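Local coordinates for berberine bridge enzyme-like 28 (Arabidopsis thaliana, PDB 5D79), which binds FAD as a secreted oxidoreductase of the berberine bridge enzyme-like family and takes part in the plant's adaptation to salt stress, at residues Ser59-Ser64 / Thr75-Ser80; Pro68-Ser73 / Ser117-Asn122. All coordinates share one frame; numbering follows the deposited sequence.

Interaction 1: residues Ser59-Ser64 / Thr75-Ser80; sequences SILDSS and TPKPVS
L61 meets the loop leading into strand 80-82 through its two methyl groups, one touching K77 and P78 and the other P78 alone. From the helix backbone its CB is directed toward residues 75-80, and CG stands anti to the backbone N (chi1 179°), which carries the branch outward, off the helix surface. There the side chain forks. CD2 makes the closer contacts, lying 3.7 Å from CD of K77 and 3.8 Å from CD of P78; CD1 comes more loosely against P78, 4.1 Å from its CG. The leucine methyls thus meet the proline ring at its CG-CD side, the two side chains reaching toward each other, while the aliphatic chain of K77 passes across the leucine at about a right angle. A branched apolar end suits this place, since it can touch a proline ring and a lysine methylene at once.

K77 serves two purposes. Its CD methylene lies against the leucine methyl, and the bends at chi2 and chi4 turn the amine back along its own segment, where NZ donates to O of T75 (2.7 Å) from above the carbonyl plane; NZ is also bonded to V72 O, outside the two segments. The charged end is therefore held by carbonyls, apart from the leucine methyls. P78, whose rigid ring offers apolar methylenes, also packs on F125 and V127 of strand 125-129. Helix 58-63 thus packs on the loop entering a beta-sheet of the PCMH-type FAD-binding fold, and L61 reaches the sheet itself at I81.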
loop_
_atom_site.group_PDB
_atom_site.type_symbol
_atom_site.label_atom_id
_atom_site.label_comp_id
_atom_site.label_asym_id
_atom_site.label_seq_id
_atom_site.Cartn_x
_atom_site.Cartn_y
_atom_site.Cartn_z
ATOM N N SER A 59 -10.727 10.809 -19.466
ATOM C CA SER A 59 -10.654 11.618 -18.254
ATOM C C SER A 59 -10.947 10.796 -17.008
ATOM O O SER A 59 -10.263 10.927 -15.990
ATOM C CB SER A 59 -11.649 12.767 -18.330
ATOM O OG SER A 59 -12.970 12.259 -18.224
ATOM N N ILE A 60 -11.990 9.973 -17.088
ATOM C CA ILE A 60 -12.346 9.068 -15.997
ATOM C C ILE A 60 -11.218 8.061 -15.757
ATOM O O ILE A 60 -10.875 7.759 -14.613
ATOM C CB ILE A 60 -13.670 8.319 -16.285
ATOM C CG1 ILE A 60 -14.858 9.280 -16.194
ATOM C CG2 ILE A 60 -13.871 7.179 -15.307
ATOM C CD1 ILE A 60 -15.250 9.618 -14.766
ATOM N N LEU A 61 -10.631 7.564 -16.842
ATOM C CA LEU A 61 -9.528 6.611 -16.753
ATOM C C LEU A 61 -8.251 7.260 -16.234
ATOM O O LEU A 61 -7.539 6.676 -15.414
ATOM C CB LEU A 61 -9.250 5.975 -18.116
ATOM C CG LEU A 61 -8.088 4.978 -18.152
ATOM C CD1 LEU A 61 -8.379 3.780 -17.254
ATOM C CD2 LEU A 61 -7.790 4.538 -19.587
ATOM N N ASP A 62 -7.959 8.462 -16.730
ATOM C CA ASP A 62 -6.712 9.138 -16.405
ATOM C C ASP A 62 -6.717 9.655 -14.975
ATOM O O ASP A 62 -5.660 9.776 -14.354
ATOM C CB ASP A 62 -6.461 10.304 -17.368
ATOM C CG ASP A 62 -5.145 10.183 -18.117
ATOM O OD1 ASP A 62 -4.076 10.308 -17.476
ATOM O OD2 ASP A 62 -5.186 9.991 -19.353
ATOM N N SER A 63 -7.907 9.947 -14.456
ATOM C CA SER A 63 -8.046 10.714 -13.211
ATOM C C SER A 63 -7.376 10.096 -11.976
ATOM O O SER A 63 -6.720 10.804 -11.206
ATOM C CB SER A 63 -9.530 10.960 -12.907
ATOM O OG SER A 63 -10.358 10.016 -13.557
ATOM N N SER A 64 -7.543 8.795 -11.775
ATOM C CA SER A 64 -6.916 8.158 -10.629
ATOM C C SER A 64 -5.753 7.258 -11.018
ATOM O O SER A 64 -5.558 6.229 -10.386
ATOM C CB SER A 64 -7.942 7.351 -9.821
ATOM O OG SER A 64 -9.038 6.937 -10.603
ATOM N N THR A 75 0.243 1.827 -23.524
ATOM C CA THR A 75 -0.208 0.854 -22.534
ATOM C C THR A 75 -1.659 0.454 -22.795
ATOM O O THR A 75 -2.436 1.243 -23.346
ATOM C CB THR A 75 -0.060 1.392 -21.093
ATOM O OG1 THR A 75 -0.687 2.676 -20.976
ATOM C CG2 THR A 75 1.419 1.511 -20.720
ATOM N N PRO A 76 -2.019 -0.794 -22.430
ATOM C CA PRO A 76 -3.358 -1.330 -22.710
ATOM C C PRO A 76 -4.488 -0.492 -22.107
ATOM O O PRO A 76 -4.422 -0.064 -20.950
ATOM C CB PRO A 76 -3.311 -2.730 -22.076
ATOM C CG PRO A 76 -1.867 -3.115 -22.127
ATOM C CD PRO A 76 -1.119 -1.830 -21.876
ATOM N N LYS A 77 -5.521 -0.263 -22.910
ATOM C CA LYS A 77 -6.683 0.502 -22.484
ATOM C C LYS A 77 -7.916 -0.398 -22.375
ATOM O O LYS A 77 -8.069 -1.331 -23.156
ATOM C CB LYS A 77 -6.931 1.649 -23.464
ATOM C CG LYS A 77 -5.770 2.633 -23.547
ATOM C CD LYS A 77 -5.431 3.204 -22.171
ATOM C CE LYS A 77 -4.358 4.287 -22.242
ATOM N NZ LYS A 77 -3.082 3.783 -22.812
ATOM N N PRO A 78 -8.789 -0.132 -21.387
ATOM C CA PRO A 78 -10.038 -0.892 -21.261
ATOM C C PRO A 78 -11.067 -0.467 -22.304
ATOM O O PRO A 78 -11.056 0.672 -22.765
ATOM C CB PRO A 78 -10.523 -0.542 -19.858
ATOM C CG PRO A 78 -10.001 0.841 -19.635
ATOM C CD PRO A 78 -8.657 0.886 -20.328
ATOM N N VAL A 79 -11.959 -1.385 -22.654
ATOM C CA VAL A 79 -12.985 -1.126 -23.653
ATOM C C VAL A 79 -14.225 -0.525 -22.960
ATOM O O VAL A 79 -15.142 -0.002 -23.612
ATOM C CB VAL A 79 -13.310 -2.424 -24.431
ATOM C CG1 VAL A 79 -14.015 -3.422 -23.533
ATOM C CG2 VAL A 79 -14.097 -2.132 -25.688
ATOM N N SER A 80 -14.223 -0.570 -21.625
ATOM C CA SER A 80 -15.253 0.098 -20.829
ATOM C C SER A 80 -14.826 0.346 -19.367
ATOM O O SER A 80 -14.053 -0.424 -18.783
ATOM C CB SER A 80 -16.570 -0.705 -20.866
ATOM O OG SER A 80 -16.398 -2.052 -20.461
#

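Interaction 2: residues Pro68-Ser73 / Ser117-Asn122; sequences PRFSVS and SYIAYN. With FAD (flavin-adenine dinucleotide), chain E.
F70 and I119 mark the nearest approach of the two backbones, with their CA atoms 8.2 Å apart. Residues 68-69 form a short 3-10 turn, closed by a bond from S71 N to P68 O, whereas I119 to Y121 run in an extended conformation without belonging to a regular strand. No hydrogen bond spans the gap; side chains fill most of it, with one backbone carbonyl touching a ring edge.

F70 points into this gap, and its CB receives two neighbours: OH of Y118 at 3.4 Å and CD1 of I119 at 3.6 Å. The isoleucine methyl also lies 3.7 Å from ring atom CD1 of F70. CG of Y118 sits between the backbone N and the carbonyl carbon (chi1 54°), which swings the ring toward the 3-10 turn; O of F70 lies in the plane of this ring, at its edge, 3.5 Å from CE2 of Y118. At the far end of the phenylalanine, CE1 of F70 approaches OH of Y121, at 4.0 Å; the Y121 ring has I119 CG2 over one face. R69 folds beside its neighbour, so that CZ of F70 sits over the centre of the guanidinium, whose NH2 is bonded to F365 O. A large flat apolar residue thus suits a place with so many neighbours. An alanine here would keep CB but probably leave I119 CD1 and the R69 guanidinium without their ring partner and open a gap beside Y121.

Just before Y118, S117 OG donates a 2.5 Å hydrogen bond to O1A of FAD. With S108 OG and G110 N also bonded to the cofactor, this loop belongs to the FAD site of the PCMH-type fold; H111, the known residue of covalent FAD attachment, lies nearby, though that bond is absent from this structure.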
loop_
_atom_site.group_PDB
_atom_site.type_symbol
_atom_site.label_atom_id
_atom_site.label_comp_id
_atom_site.label_asym_id
_atom_site.label_seq_id
_atom_site.Cartn_x
_atom_site.Cartn_y
_atom_site.Cartn_z
ATOM N N PRO A 68 1.850 7.728 -13.282
ATOM C CA PRO A 68 1.643 8.341 -14.605
ATOM C C PRO A 68 2.286 7.599 -15.786
ATOM O O PRO A 68 1.767 7.672 -16.915
ATOM C CB PRO A 68 2.270 9.729 -14.439
ATOM C CG PRO A 68 2.076 10.032 -12.999
ATOM C CD PRO A 68 2.274 8.724 -12.284
ATOM N N ARG A 69 3.379 6.885 -15.526
ATOM C CA ARG A 69 4.073 6.135 -16.566
ATOM C C ARG A 69 3.147 5.097 -17.194
ATOM O O ARG A 69 3.392 4.614 -18.304
ATOM C CB ARG A 69 5.330 5.464 -15.998
ATOM C CG ARG A 69 5.050 4.442 -14.925
ATOM C CD ARG A 69 6.340 3.891 -14.308
ATOM N NE ARG A 69 6.981 2.838 -15.101
ATOM C CZ ARG A 69 7.452 1.697 -14.596
ATOM N NH1 ARG A 69 8.022 0.804 -15.395
ATOM N NH2 ARG A 69 7.356 1.442 -13.295
ATOM N N PHE A 70 2.076 4.762 -16.482
ATOM C CA PHE A 70 1.100 3.807 -16.981
ATOM C C PHE A 70 -0.133 4.508 -17.519
ATOM O O PHE A 70 -1.196 3.903 -17.660
ATOM C CB PHE A 70 0.711 2.822 -15.887
ATOM C CG PHE A 70 1.833 1.930 -15.467
ATOM C CD1 PHE A 70 2.387 1.029 -16.365
ATOM C CD2 PHE A 70 2.332 1.988 -14.183
ATOM C CE1 PHE A 70 3.424 0.197 -15.987
ATOM C CE2 PHE A 70 3.366 1.159 -13.784
ATOM C CZ PHE A 70 3.916 0.260 -14.687
ATOM N N SER A 71 0.016 5.789 -17.822
ATOM C CA SER A 71 -1.054 6.532 -18.463
ATOM C C SER A 71 -0.690 6.852 -19.904
ATOM O O SER A 71 -1.323 7.689 -20.531
ATOM C CB SER A 71 -1.345 7.819 -17.705
ATOM O OG SER A 71 -0.226 8.669 -17.772
ATOM N N VAL A 72 0.339 6.194 -20.426
ATOM C CA VAL A 72 0.797 6.475 -21.782
ATOM C C VAL A 72 -0.040 5.703 -22.813
ATOM O O VAL A 72 -0.652 4.683 -22.483
ATOM C CB VAL A 72 2.301 6.151 -21.952
ATOM C CG1 VAL A 72 3.144 7.181 -21.212
ATOM C CG2 VAL A 72 2.619 4.754 -21.465
ATOM N N SER A 73 -0.081 6.203 -24.050
ATOM C CA SER A 73 -0.972 5.653 -25.070
ATOM C C SER A 73 -0.580 4.232 -25.487
ATOM O O SER A 73 -1.408 3.471 -25.989
ATOM C CB SER A 73 -1.015 6.577 -26.300
ATOM O OG SER A 73 0.257 6.706 -26.911
ATOM N N SER A 117 -4.758 -2.219 -11.588
ATOM C CA SER A 117 -6.166 -1.921 -11.308
ATOM C C SER A 117 -6.872 -1.278 -12.512
ATOM O O SER A 117 -8.106 -1.244 -12.589
ATOM C CB SER A 117 -6.276 -1.003 -10.089
ATOM O OG SER A 117 -5.445 0.133 -10.236
ATOM N N TYR A 118 -6.077 -0.769 -13.445
ATOM C CA TYR A 118 -6.620 -0.163 -14.655
ATOM C C TYR A 118 -5.868 -0.649 -15.887
ATOM O O TYR A 118 -6.080 -0.142 -16.978
ATOM C CB TYR A 118 -6.576 1.368 -14.569
ATOM C CG TYR A 118 -5.210 1.916 -14.248
ATOM C CD1 TYR A 118 -4.785 2.033 -12.934
ATOM C CD2 TYR A 118 -4.340 2.311 -15.258
ATOM C CE1 TYR A 118 -3.530 2.524 -12.627
ATOM C CE2 TYR A 118 -3.076 2.800 -14.966
ATOM C CZ TYR A 118 -2.679 2.909 -13.645
ATOM O OH TYR A 118 -1.429 3.397 -13.333
ATOM N N ILE A 119 -4.994 -1.635 -15.710
ATOM C CA ILE A 119 -4.339 -2.305 -16.833
ATOM C C ILE A 119 -4.444 -3.818 -16.733
ATOM O O ILE A 119 -4.111 -4.398 -15.704
ATOM C CB ILE A 119 -2.836 -1.984 -16.931
ATOM C CG1 ILE A 119 -2.569 -0.484 -16.847
ATOM C CG2 ILE A 119 -2.242 -2.591 -18.212
ATOM C CD1 ILE A 119 -1.094 -0.157 -16.815
ATOM N N ALA A 120 -4.899 -4.444 -17.812
ATOM C CA ALA A 120 -4.772 -5.884 -17.987
ATOM C C ALA A 120 -3.951 -6.126 -19.242
ATOM O O ALA A 120 -4.116 -5.421 -20.243
ATOM C CB ALA A 120 -6.140 -6.554 -18.092
ATOM N N TYR A 121 -3.059 -7.108 -19.201
ATOM C CA TYR A 121 -2.206 -7.367 -20.355
ATOM C C TYR A 121 -2.673 -8.568 -21.183
ATOM O O TYR A 121 -3.137 -9.562 -20.639
ATOM C CB TYR A 121 -0.759 -7.560 -19.899
ATOM C CG TYR A 121 -0.126 -6.292 -19.364
ATOM C CD1 TYR A 121 0.290 -5.288 -20.223
ATOM C CD2 TYR A 121 0.052 -6.098 -17.998
ATOM C CE1 TYR A 121 0.865 -4.129 -19.746
ATOM C CE2 TYR A 121 0.629 -4.942 -17.508
ATOM C CZ TYR A 121 1.037 -3.959 -18.389
ATOM O OH TYR A 121 1.612 -2.795 -17.923
ATOM N N ASN A 122 -2.573 -8.436 -22.505
ATOM C CA ASN A 122 -2.825 -9.528 -23.458
ATOM C C ASN A 122 -4.260 -10.065 -23.522
ATOM O O ASN A 122 -4.505 -11.103 -24.143
ATOM C CB ASN A 122 -1.871 -10.697 -23.178
ATOM C CG ASN A 122 -0.546 -10.557 -23.908
ATOM O OD1 ASN A 122 0.433 -10.044 -23.359
ATOM N ND2 ASN A 122 -0.510 -11.011 -25.157
HETATM P PA FAD E . -5.606 0.525 -6.636
HETATM O O1A FAD E . -4.729 0.580 -7.862
HETATM O O2A FAD E . -6.967 1.142 -6.858
HETATM O O5B FAD E . -5.717 -1.003 -6.121
HETATM C C5B FAD E . -4.567 -1.829 -6.010
HETATM C C4B FAD E . -4.905 -3.325 -6.065
HETATM O O4B FAD E . -5.985 -3.593 -5.189
HETATM C C3B FAD E . -5.333 -3.746 -7.463
HETATM O O3B FAD E . -4.886 -5.052 -7.762
HETATM C C2B FAD E . -6.848 -3.689 -7.385
HETATM O O2B FAD E . -7.473 -4.581 -8.291
HETATM C C1B FAD E . -7.127 -4.007 -5.919
HETATM N N9A FAD E . -8.349 -3.375 -5.376
HETATM C C8A FAD E . -8.613 -2.040 -5.168
HETATM N N7A FAD E . -9.856 -1.927 -4.632
HETATM C C5A FAD E . -10.388 -3.164 -4.493
HETATM C C6A FAD E . -11.609 -3.635 -4.010
HETATM N N6A FAD E . -12.432 -2.836 -3.341
HETATM N N1A FAD E . -11.861 -4.994 -3.996
HETATM C C2A FAD E . -10.908 -5.879 -4.449
HETATM N N3A FAD E . -9.703 -5.405 -4.931
HETATM C C4A FAD E . -9.445 -4.077 -4.953
HETATM N N1 FAD E . 1.479 1.207 1.168
HETATM C C2 FAD E . 1.827 1.059 2.500
HETATM O O2 FAD E . 1.302 0.178 3.191
HETATM N N3 FAD E . 2.757 1.925 3.062
HETATM C C4 FAD E . 3.347 2.930 2.313
HETATM O O4 FAD E . 4.079 3.748 2.872
HETATM C C4X FAD E . 2.978 3.089 0.977
HETATM N N5 FAD E . 3.442 4.162 0.231
HETATM C C5X FAD E . 2.829 4.470 -0.975
HETATM C C6 FAD E . 3.090 5.671 -1.633
HETATM C C7 FAD E . 2.471 5.963 -2.851
HETATM C C7M FAD E . 2.768 7.253 -3.554
HETATM C C8 FAD E . 1.547 5.070 -3.397
HETATM C C8M FAD E . 0.886 5.348 -4.716
HETATM C C9 FAD E . 1.289 3.871 -2.743
HETATM C C9A FAD E . 1.963 3.545 -1.562
HETATM N N10 FAD E . 1.737 2.335 -0.924
HETATM C C10 FAD E . 2.016 2.235 0.425
HETATM C "C1'" FAD E . 1.125 1.187 -1.665
HETATM C "C2'" FAD E . -0.390 1.148 -1.585
HETATM O "O2'" FAD E . -0.774 0.877 -0.255
HETATM C "C3'" FAD E . -0.873 0.061 -2.537
HETATM O "O3'" FAD E . -0.564 0.456 -3.856
HETATM C "C4'" FAD E . -2.367 -0.138 -2.467
HETATM O "O4'" FAD E . -2.696 -1.426 -2.915
HETATM C "C5'" FAD E . -3.045 0.834 -3.407
HETATM O "O5'" FAD E . -4.417 0.887 -3.089
HETATM P P FAD E . -5.356 1.789 -4.024
HETATM O O1P FAD E . -6.804 1.500 -3.727
HETATM O O2P FAD E . -5.045 3.254 -3.848
HETATM O O3P FAD E . -4.820 1.308 -5.468
#

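Following the chain from helix 58-63, the first contact to open is interaction 1, which closes a short loop of ten residues when 75-80 comes back past the helix. The segment 68-73 lies within that loop, and its partner, 117-122, arrives only after helix 87-100 and strand 103-107; interaction 2 therefore closes a much longer loop, and the two cross rather than nest. The centres of interactions 1 and 2 are about 8 Å apart. They also touch directly: P76 packs its CG 3.6 Å from CD1 of Y121. Together they tie helix 58-63 and its following loop to the approaches of strands 80-82 and 125-129, which are neighbours in one sheet.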